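Local atomic coordinates of amino acid amide racemase (Ochrobactrum anthropi, PDB entry 6GIO), a protein that belongs to the class-III aminotransferase family of pyridoxal-5'-phosphate-dependent enzymes and carries pyridoxal-5'-phosphate in its pocket. Residues L167-P172 / G212-P217; P172-F177 / G354-S359; A219-L224 / Q254-E259. All coordinates share one frame; numbering follows the deposited sequence.

Interactions 1 and 2 share the loop between strand 164-167 and helix 179-191, meeting at Pro-172. Interaction 1 packs this loop on the approach to helix 220-229, and interaction 3 ties the start of that helix to the loop before strand 262-265. Interaction 1 is partly buried and relies on proline, valine and tyrosine surfaces, whereas the touching residues of interactions 2 and 3 are mostly buried. Interaction 2 centres on an arginine-aspartate salt bridge to the other sheet, with a phenylalanine and a valine beside it; interaction 3 mixes leucine packing with bridging waters. Pro-216 touches Leu-221 and Glu-256, joining interactions 1 and 3, while interactions 2 and 3 stay about 8 Å apart at their nearest atoms.

Interaction 1 (L167-P172 / G212-P217); sequences LPYPDP and GLVVPP
Tyr-169 and Pro-216 meet at the phenol end of the tyrosine, where OH comes within 3.3 Å of Pro-216 CD. The pyrrolidine slants across this end of the ring, and its CB lies 4.0 Å from Tyr-169 CE1. What carries the ring there is the first torsion: CG is anti to the backbone N (chi1 -163°), which swings the phenol toward the 212-217 segment although the CB bond does not itself head for it. A hydrogen bond with Glu-205 O, beyond the contact, satisfies the hydroxyl and holds the phenol end in place.

Val-214 runs alongside the same ring, pointing the opposite way. It forms a G1 beta bulge with Leu-213, both facing Leu-208, and its CB bond points at the 167-172 segment. Its CG1 branch, placed anti to the backbone N (chi1 178°), lies 4.0 Å from Tyr-169 CD1. The same methyl also touches the 170-172 backbone, Asp-171 CA being 3.9 Å from Val-214 CG1, and the aspartate side chain crosses the valine at about a right angle. The Asp-171 carboxylate is engaged elsewhere, OD1 accepting from Phe-173 N.

Three prolines complete the packing. Pro-170 CB rests 3.8 Å from Pro-217 CG, and Pro-170 O lies 3.5 Å from Pro-217 CD. That carbonyl oxygen is buried without a polar partner in the model. Farther along, Pro-172 turns its CD onto Val-215 O at 3.4 Å.

Both segments follow strands of one sheet, 164-167 and 199-204, in the large domain of the fold type I architecture. The Tyr-169 ring meets Phe-135 of strand 131-135 edge-to-face, while Pro-170 and Pro-216 lean on Phe-220 and Leu-221 of helix 220-229.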
loop_
_atom_site.group_PDB
_atom_site.type_symbol
_atom_site.label_atom_id
_atom_site.label_comp_id
_atom_site.label_asym_id
_atom_site.label_seq_id
_atom_site.Cartn_x
_atom_site.Cartn_y
_atom_site.Cartn_z
ATOM N N LEU C 167 -4.017 -23.574 -12.587
ATOM C CA LEU C 167 -4.212 -24.166 -13.901
ATOM C C LEU C 167 -3.292 -23.528 -14.891
ATOM O O LEU C 167 -2.981 -22.354 -14.727
ATOM C CB LEU C 167 -5.629 -23.878 -14.379
ATOM C CG LEU C 167 -6.805 -24.410 -13.558
ATOM C CD1 LEU C 167 -8.096 -23.821 -14.079
ATOM C CD2 LEU C 167 -6.836 -25.924 -13.599
ATOM N N PRO C 168 -2.910 -24.257 -15.972
ATOM C CA PRO C 168 -2.189 -23.608 -17.048
ATOM C C PRO C 168 -3.029 -22.540 -17.737
ATOM O O PRO C 168 -4.272 -22.674 -17.887
ATOM C CB PRO C 168 -1.867 -24.766 -18.013
ATOM C CG PRO C 168 -2.020 -26.018 -17.217
ATOM C CD PRO C 168 -3.096 -25.697 -16.245
ATOM N N TYR C 169 -2.366 -21.459 -18.126
ATOM C CA TYR C 169 -3.015 -20.454 -18.963
ATOM C C TYR C 169 -2.742 -20.807 -20.445
ATOM O O TYR C 169 -1.600 -20.886 -20.877
ATOM C CB TYR C 169 -2.523 -19.045 -18.574
ATOM C CG TYR C 169 -3.344 -17.856 -19.023
ATOM C CD1 TYR C 169 -3.204 -17.332 -20.288
ATOM C CD2 TYR C 169 -4.210 -17.182 -18.117
ATOM C CE1 TYR C 169 -3.896 -16.179 -20.676
ATOM C CE2 TYR C 169 -4.893 -16.046 -18.487
ATOM C CZ TYR C 169 -4.749 -15.550 -19.778
ATOM O OH TYR C 169 -5.417 -14.403 -20.170
ATOM N N PRO C 170 -3.794 -21.084 -21.202
ATOM C CA PRO C 170 -3.604 -21.491 -22.586
ATOM C C PRO C 170 -2.931 -20.425 -23.418
ATOM O O PRO C 170 -3.429 -19.286 -23.490
ATOM C CB PRO C 170 -5.020 -21.647 -23.127
ATOM C CG PRO C 170 -5.934 -21.521 -21.989
ATOM C CD PRO C 170 -5.210 -21.064 -20.793
ATOM N N ASP C 171 -1.844 -20.819 -24.065
ATOM C CA ASP C 171 -0.920 -19.909 -24.688
ATOM C C ASP C 171 -0.833 -20.245 -26.194
ATOM O O ASP C 171 -0.206 -21.221 -26.569
ATOM C CB ASP C 171 0.424 -20.109 -24.024
ATOM C CG ASP C 171 1.519 -19.262 -24.632
ATOM O OD1 ASP C 171 1.303 -18.576 -25.677
ATOM O OD2 ASP C 171 2.602 -19.293 -24.041
ATOM N N PRO C 172 -1.443 -19.423 -27.061
ATOM C CA PRO C 172 -1.378 -19.711 -28.491
ATOM C C PRO C 172 0.048 -19.833 -29.077
ATOM O O PRO C 172 0.211 -20.544 -30.035
ATOM C CB PRO C 172 -2.109 -18.532 -29.136
ATOM C CG PRO C 172 -2.892 -17.901 -28.045
ATOM C CD PRO C 172 -2.139 -18.153 -26.779
ATOM N N GLY C 212 3.958 -13.359 -19.549
ATOM C CA GLY C 212 4.454 -13.191 -20.921
ATOM C C GLY C 212 3.575 -12.431 -21.885
ATOM O O GLY C 212 3.700 -12.610 -23.093
ATOM N N LEU C 213 2.712 -11.559 -21.372
ATOM C CA LEU C 213 1.743 -10.820 -22.190
ATOM C C LEU C 213 1.002 -11.748 -23.164
ATOM O O LEU C 213 0.937 -11.533 -24.403
ATOM C CB LEU C 213 2.442 -9.644 -22.874
ATOM C CG LEU C 213 2.761 -8.512 -21.891
ATOM C CD1 LEU C 213 3.964 -7.687 -22.329
ATOM C CD2 LEU C 213 1.533 -7.627 -21.698
ATOM N N VAL C 214 0.445 -12.798 -22.575
ATOM C CA VAL C 214 -0.269 -13.802 -23.310
ATOM C C VAL C 214 -1.746 -13.472 -23.446
ATOM O O VAL C 214 -2.455 -13.395 -22.452
ATOM C CB VAL C 214 -0.114 -15.179 -22.613
ATOM C CG1 VAL C 214 -0.894 -16.261 -23.350
ATOM C CG2 VAL C 214 1.344 -15.561 -22.536
ATOM N N VAL C 215 -2.218 -13.292 -24.671
ATOM C CA VAL C 215 -3.637 -13.138 -24.912
ATOM C C VAL C 215 -4.229 -14.528 -25.067
ATOM O O VAL C 215 -3.801 -15.313 -25.931
ATOM C CB VAL C 215 -3.953 -12.362 -26.196
ATOM C CG1 VAL C 215 -5.479 -12.182 -26.387
ATOM C CG2 VAL C 215 -3.278 -11.000 -26.182
ATOM N N PRO C 216 -5.250 -14.843 -24.259
ATOM C CA PRO C 216 -5.802 -16.167 -24.385
ATOM C C PRO C 216 -6.443 -16.408 -25.754
ATOM O O PRO C 216 -6.771 -15.432 -26.446
ATOM C CB PRO C 216 -6.869 -16.210 -23.281
ATOM C CG PRO C 216 -7.329 -14.799 -23.181
ATOM C CD PRO C 216 -6.060 -13.988 -23.381
ATOM N N PRO C 217 -6.651 -17.698 -26.118
ATOM C CA PRO C 217 -7.442 -18.076 -27.276
ATOM C C PRO C 217 -8.861 -17.573 -27.111
ATOM O O PRO C 217 -9.381 -17.599 -26.016
ATOM C CB PRO C 217 -7.464 -19.616 -27.234
ATOM C CG PRO C 217 -6.511 -20.027 -26.170
ATOM C CD PRO C 217 -6.366 -18.857 -25.258
#

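Interaction 2 (P172-F177 / G354-S359); sequences PFRPRF and GVDLVS
Arg-174 reaches across to Asp-356 with its whole length. The CB bond already points at strand 352-357, and CG, anti to the carbonyl carbon (chi1 -62°), keeps that heading; from CG to NE the chain is extended, and a turn about the CD-NE bond then orients the flat group, which grips the carboxylate end-on with NH1 and NH2. Phe-173 CE2 lies over one face of this flat group, 3.6 Å above its plane and displaced toward the rim, with NH1 in turn near the plane of the phenyl ring.

NH1 donates to Asp-356 OD2 at 2.8 Å, with an N-H...O angle of 157°, and NH2 donates to Asp-356 OD1 at 3.1 Å in a slightly straighter bond. Both oxygens are approached on their syn sides and both lie near the guanidinium plane, yet the guanidinium and carboxylate planes are turned 34° from each other, and each nitrogen sits somewhat out of the carboxylate plane. NH2 also passes 3.8 Å from Val-358 CG1.

Phe-173 lines the same aspartate: its CE2 lies 3.6 Å from Asp-356 CG, and its ring edge meets Val-358 CG1 at 4.1 Å from CE2. Apolar atoms thus cover one side of the ion pair.

Beyond the segments, Asp-356 OD2 has a second salt bridge with Arg-347, and Arg-174 NH2 also donates to Arg-364 O. Two guanidinium groups on one buried carboxylate would probably keep it ionised, and the paired bonds restrict rotation of the arginine tip, fastening the loop before helix 179-191 to a strand of the other sheet.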
loop_
_atom_site.group_PDB
_atom_site.type_symbol
_atom_site.label_atom_id
_atom_site.label_comp_id
_atom_site.label_asym_id
_atom_site.label_seq_id
_atom_site.Cartn_x
_atom_site.Cartn_y
_atom_site.Cartn_z
ATOM N N PRO C 172 -1.443 -19.423 -27.061
ATOM C CA PRO C 172 -1.378 -19.711 -28.491
ATOM C C PRO C 172 0.048 -19.833 -29.077
ATOM O O PRO C 172 0.211 -20.544 -30.035
ATOM C CB PRO C 172 -2.109 -18.532 -29.136
ATOM C CG PRO C 172 -2.892 -17.901 -28.045
ATOM C CD PRO C 172 -2.139 -18.153 -26.779
ATOM N N PHE C 173 1.049 -19.171 -28.516
ATOM C CA PHE C 173 2.400 -19.180 -29.090
ATOM C C PHE C 173 3.205 -20.415 -28.665
ATOM O O PHE C 173 4.007 -20.901 -29.430
ATOM C CB PHE C 173 3.149 -17.899 -28.712
ATOM C CG PHE C 173 4.475 -17.711 -29.443
ATOM C CD1 PHE C 173 4.503 -17.455 -30.802
ATOM C CD2 PHE C 173 5.682 -17.758 -28.757
ATOM C CE1 PHE C 173 5.698 -17.246 -31.466
ATOM C CE2 PHE C 173 6.889 -17.554 -29.405
ATOM C CZ PHE C 173 6.901 -17.299 -30.779
ATOM N N ARG C 174 2.980 -20.925 -27.446
ATOM C CA ARG C 174 3.580 -22.183 -26.986
ATOM C C ARG C 174 2.466 -23.101 -26.557
ATOM O O ARG C 174 2.262 -23.303 -25.372
ATOM C CB ARG C 174 4.550 -21.936 -25.852
ATOM C CG ARG C 174 5.702 -21.044 -26.301
ATOM C CD ARG C 174 6.872 -21.070 -25.368
ATOM N NE ARG C 174 8.027 -20.397 -25.951
ATOM C CZ ARG C 174 8.174 -19.075 -26.037
ATOM N NH1 ARG C 174 7.231 -18.262 -25.604
ATOM N NH2 ARG C 174 9.273 -18.552 -26.580
ATOM N N PRO C 175 1.722 -23.664 -27.528
ATOM C CA PRO C 175 0.388 -24.242 -27.224
ATOM C C PRO C 175 0.429 -25.673 -26.683
ATOM O O PRO C 175 -0.127 -26.595 -27.292
ATOM C CB PRO C 175 -0.313 -24.171 -28.574
ATOM C CG PRO C 175 0.782 -24.458 -29.516
ATOM C CD PRO C 175 2.003 -23.743 -28.972
ATOM N N ARG C 176 1.097 -25.832 -25.544
ATOM C CA ARG C 176 1.088 -27.072 -24.765
ATOM C C ARG C 176 -0.342 -27.438 -24.317
ATOM O O ARG C 176 -0.716 -28.605 -24.320
ATOM C CB ARG C 176 2.053 -26.936 -23.584
ATOM C CG ARG C 176 3.506 -26.749 -24.053
ATOM C CD ARG C 176 4.547 -26.679 -22.933
ATOM N NE ARG C 176 4.769 -27.993 -22.332
ATOM C CZ ARG C 176 5.756 -28.310 -21.490
ATOM N NH1 ARG C 176 6.676 -27.412 -21.123
ATOM N NH2 ARG C 176 5.815 -29.549 -21.003
ATOM N N PHE C 177 -1.163 -26.440 -24.011
ATOM C CA PHE C 177 -2.484 -26.702 -23.474
ATOM C C PHE C 177 -3.520 -25.901 -24.208
ATOM O O PHE C 177 -3.495 -24.684 -24.201
ATOM C CB PHE C 177 -2.539 -26.385 -21.952
ATOM C CG PHE C 177 -1.568 -27.172 -21.131
ATOM C CD1 PHE C 177 -1.887 -28.440 -20.672
ATOM C CD2 PHE C 177 -0.326 -26.641 -20.817
ATOM C CE1 PHE C 177 -0.969 -29.172 -19.939
ATOM C CE2 PHE C 177 0.597 -27.356 -20.068
ATOM C CZ PHE C 177 0.278 -28.621 -19.619
ATOM N N GLY C 354 3.708 -7.094 -26.195
ATOM C CA GLY C 354 4.844 -7.966 -25.888
ATOM C C GLY C 354 5.555 -8.428 -27.138
ATOM O O GLY C 354 4.912 -8.730 -28.136
ATOM N N VAL C 355 6.879 -8.494 -27.067
ATOM C CA VAL C 355 7.689 -9.068 -28.132
ATOM C C VAL C 355 8.480 -10.287 -27.659
ATOM O O VAL C 355 9.439 -10.162 -26.909
ATOM C CB VAL C 355 8.662 -8.006 -28.710
ATOM C CG1 VAL C 355 9.471 -8.596 -29.867
ATOM C CG2 VAL C 355 7.889 -6.789 -29.190
ATOM N N ASP C 356 8.102 -11.479 -28.128
ATOM C CA ASP C 356 8.670 -12.725 -27.638
ATOM C C ASP C 356 9.992 -13.081 -28.379
ATOM O O ASP C 356 9.990 -13.338 -29.591
ATOM C CB ASP C 356 7.621 -13.816 -27.828
ATOM C CG ASP C 356 7.951 -15.049 -27.074
ATOM O OD1 ASP C 356 9.111 -15.501 -27.184
ATOM O OD2 ASP C 356 7.070 -15.516 -26.328
ATOM N N LEU C 357 11.115 -13.040 -27.682
ATOM C CA LEU C 357 12.396 -13.302 -28.284
ATOM C C LEU C 357 12.713 -14.797 -28.233
ATOM O O LEU C 357 12.563 -15.439 -27.186
ATOM C CB LEU C 357 13.502 -12.540 -27.555
ATOM C CG LEU C 357 13.265 -11.054 -27.407
ATOM C CD1 LEU C 357 14.404 -10.419 -26.676
ATOM C CD2 LEU C 357 13.093 -10.393 -28.765
ATOM N N VAL C 358 13.122 -15.344 -29.369
ATOM C CA VAL C 358 13.368 -16.787 -29.488
ATOM C C VAL C 358 14.755 -17.069 -30.066
ATOM O O VAL C 358 15.197 -16.386 -30.970
ATOM C CB VAL C 358 12.326 -17.464 -30.362
ATOM C CG1 VAL C 358 10.924 -17.358 -29.743
ATOM C CG2 VAL C 358 12.329 -16.891 -31.779
ATOM N N SER C 359 15.439 -18.076 -29.545
ATOM C CA SER C 359 16.730 -18.481 -30.102
ATOM C C SER C 359 16.541 -19.345 -31.337
ATOM O O SER C 359 17.497 -19.561 -32.081
ATOM C CB SER C 359 17.599 -19.202 -29.057
ATOM O OG SER C 359 16.967 -20.358 -28.537
#

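Interaction 3 (A219-L224 / Q254-E259); sequences AFLEAL and QHEGLE
The N-terminal turn of helix 220-229, with Ala-219 at its N-cap position, is where Leu-221 and Glu-222 meet Glu-256, Gly-257 and Leu-258 of the loop leading to strand 262-265. Glu-256 is bent at its second torsion (chi2 -75°), which brings the carboxylate to the helix start, and waters fill in between. One water accepts from Ala-219 N at 3.0 Å and donates to Glu-256 OE1 at 2.8 Å. Another accepts from Glu-222 N at 2.9 Å, beside Glu-256 O and OE1. The negative charge probably suits the positive end of the helix dipole, although Glu-256 OE2 has its strongest partner in Arg-349, a salt bridge.

Dry packing accompanies the waters. The Leu-221 side chain passes the glutamate chain at a slant, its CD1 3.9 Å from Glu-256 CG, while Leu-258 CD2 comes within 3.4 Å of Leu-221 O. Glu-222, extended beyond CG, lies along the loop backbone: its CB is 3.6 Å from Glu-256 O, and its CD is equally far, 3.6 Å, from the O of Gly-257, whose positive phi (72°) suits a glycine.

Past the contact, Gln-225 and Arg-229 farther down the helix bond the backbone of Glu-259. Leu-221 and Leu-224 rest on Ile-204 of strand 199-204, and Phe-220 packs against helix 179-191 and Phe-135 of strand 131-135.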
loop_
_atom_site.group_PDB
_atom_site.type_symbol
_atom_site.label_atom_id
_atom_site.label_comp_id
_atom_site.label_asym_id
_atom_site.label_seq_id
_atom_site.Cartn_x
_atom_site.Cartn_y
_atom_site.Cartn_z
ATOM N N ALA C 219 -12.673 -16.904 -26.655
ATOM C CA ALA C 219 -13.804 -17.615 -26.045
ATOM C C ALA C 219 -13.396 -18.408 -24.803
ATOM O O ALA C 219 -14.269 -18.803 -24.052
ATOM C CB ALA C 219 -14.516 -18.522 -27.051
ATOM N N PHE C 220 -12.101 -18.631 -24.577
ATOM C CA PHE C 220 -11.673 -19.369 -23.427
ATOM C C PHE C 220 -12.122 -18.775 -22.074
ATOM O O PHE C 220 -12.705 -19.493 -21.259
ATOM C CB PHE C 220 -10.146 -19.563 -23.413
ATOM C CG PHE C 220 -9.635 -20.104 -22.089
ATOM C CD1 PHE C 220 -9.880 -21.427 -21.718
ATOM C CD2 PHE C 220 -8.913 -19.299 -21.228
ATOM C CE1 PHE C 220 -9.433 -21.922 -20.495
ATOM C CE2 PHE C 220 -8.454 -19.774 -20.016
ATOM C CZ PHE C 220 -8.715 -21.087 -19.644
ATOM N N LEU C 221 -11.825 -17.491 -21.836
ATOM C CA LEU C 221 -12.124 -16.850 -20.580
ATOM C C LEU C 221 -13.628 -16.828 -20.327
ATOM O O LEU C 221 -14.047 -17.009 -19.181
ATOM C CB LEU C 221 -11.552 -15.438 -20.543
ATOM C CG LEU C 221 -10.009 -15.353 -20.469
ATOM C CD1 LEU C 221 -9.575 -13.915 -20.339
ATOM C CD2 LEU C 221 -9.439 -16.165 -19.305
ATOM N N GLU C 222 -14.432 -16.602 -21.366
ATOM C CA GLU C 222 -15.902 -16.636 -21.219
ATOM C C GLU C 222 -16.400 -18.013 -20.836
ATOM O O GLU C 222 -17.349 -18.143 -20.055
ATOM C CB GLU C 222 -16.639 -16.159 -22.487
ATOM C CG GLU C 222 -18.159 -16.062 -22.270
ATOM C CD GLU C 222 -18.918 -15.383 -23.405
ATOM O OE1 GLU C 222 -18.322 -15.024 -24.424
ATOM O OE2 GLU C 222 -20.144 -15.210 -23.286
ATOM N N ALA C 223 -15.789 -19.048 -21.405
ATOM C CA ALA C 223 -16.177 -20.416 -21.064
ATOM C C ALA C 223 -15.755 -20.759 -19.615
ATOM O O ALA C 223 -16.458 -21.474 -18.903
ATOM C CB ALA C 223 -15.590 -21.408 -22.058
ATOM N N LEU C 224 -14.595 -20.242 -19.197
ATOM C CA LEU C 224 -14.122 -20.401 -17.829
ATOM C C LEU C 224 -15.051 -19.731 -16.834
ATOM O O LEU C 224 -15.333 -20.280 -15.786
ATOM C CB LEU C 224 -12.747 -19.740 -17.674
ATOM C CG LEU C 224 -12.177 -19.715 -16.278
ATOM C CD1 LEU C 224 -12.005 -21.106 -15.731
ATOM C CD2 LEU C 224 -10.818 -19.007 -16.311
ATOM N N GLN C 254 -13.635 -6.493 -21.524
ATOM C CA GLN C 254 -14.711 -6.266 -22.495
ATOM C C GLN C 254 -14.383 -6.848 -23.880
ATOM O O GLN C 254 -15.280 -7.014 -24.686
ATOM C CB GLN C 254 -15.069 -4.770 -22.619
ATOM C CG GLN C 254 -15.649 -4.176 -21.364
ATOM C CD GLN C 254 -15.863 -2.685 -21.405
ATOM O OE1 GLN C 254 -14.928 -1.899 -21.601
ATOM N NE2 GLN C 254 -17.097 -2.279 -21.105
ATOM N N HIS C 255 -13.104 -7.148 -24.148
ATOM C CA HIS C 255 -12.715 -7.880 -25.334
ATOM C C HIS C 255 -13.144 -9.369 -25.253
ATOM O O HIS C 255 -13.197 -10.041 -26.257
ATOM C CB HIS C 255 -11.177 -7.863 -25.514
ATOM C CG HIS C 255 -10.613 -6.517 -25.818
ATOM N ND1 HIS C 255 -10.755 -5.910 -27.048
ATOM C CD2 HIS C 255 -9.900 -5.657 -25.052
ATOM C CE1 HIS C 255 -10.165 -4.728 -27.018
ATOM N NE2 HIS C 255 -9.636 -4.552 -25.822
ATOM N N GLU C 256 -13.363 -9.887 -24.043
ATOM C CA GLU C 256 -13.404 -11.331 -23.798
ATOM C C GLU C 256 -14.790 -11.832 -23.418
ATOM O O GLU C 256 -14.912 -12.997 -23.054
ATOM C CB GLU C 256 -12.421 -11.701 -22.690
ATOM C CG GLU C 256 -10.960 -11.408 -23.021
ATOM C CD GLU C 256 -10.374 -12.395 -23.994
ATOM O OE1 GLU C 256 -11.028 -13.443 -24.254
ATOM O OE2 GLU C 256 -9.255 -12.121 -24.501
ATOM N N GLY C 257 -15.807 -10.975 -23.504
ATOM C CA GLY C 257 -17.202 -11.405 -23.267
ATOM C C GLY C 257 -17.476 -11.681 -21.787
ATOM O O GLY C 257 -18.370 -12.451 -21.435
ATOM N N LEU C 258 -16.691 -11.051 -20.917
ATOM C CA LEU C 258 -16.755 -11.309 -19.461
ATOM C C LEU C 258 -17.707 -10.334 -18.742
ATOM O O LEU C 258 -17.840 -9.179 -19.131
ATOM C CB LEU C 258 -15.343 -11.212 -18.873
ATOM C CG LEU C 258 -14.309 -12.293 -19.231
ATOM C CD1 LEU C 258 -13.002 -12.021 -18.517
ATOM C CD2 LEU C 258 -14.832 -13.676 -18.848
ATOM N N GLU C 259 -18.387 -10.819 -17.711
ATOM C CA GLU C 259 -19.272 -9.983 -16.867
ATOM C C GLU C 259 -18.914 -10.290 -15.443
ATOM O O GLU C 259 -19.583 -11.093 -14.796
ATOM C CB GLU C 259 -20.756 -10.286 -17.146
ATOM C CG GLU C 259 -21.198 -9.756 -18.489
ATOM C CD GLU C 259 -22.531 -10.332 -18.890
ATOM O OE1 GLU C 259 -22.566 -11.429 -19.466
ATOM O OE2 GLU C 259 -23.540 -9.689 -18.610
HETATM O O HOH W 1 -12.427 -13.955 -26.602
HETATM O O HOH W 2 -10.417 -15.801 -24.012
HETATM O O HOH W 3 -13.535 -15.247 -23.790
#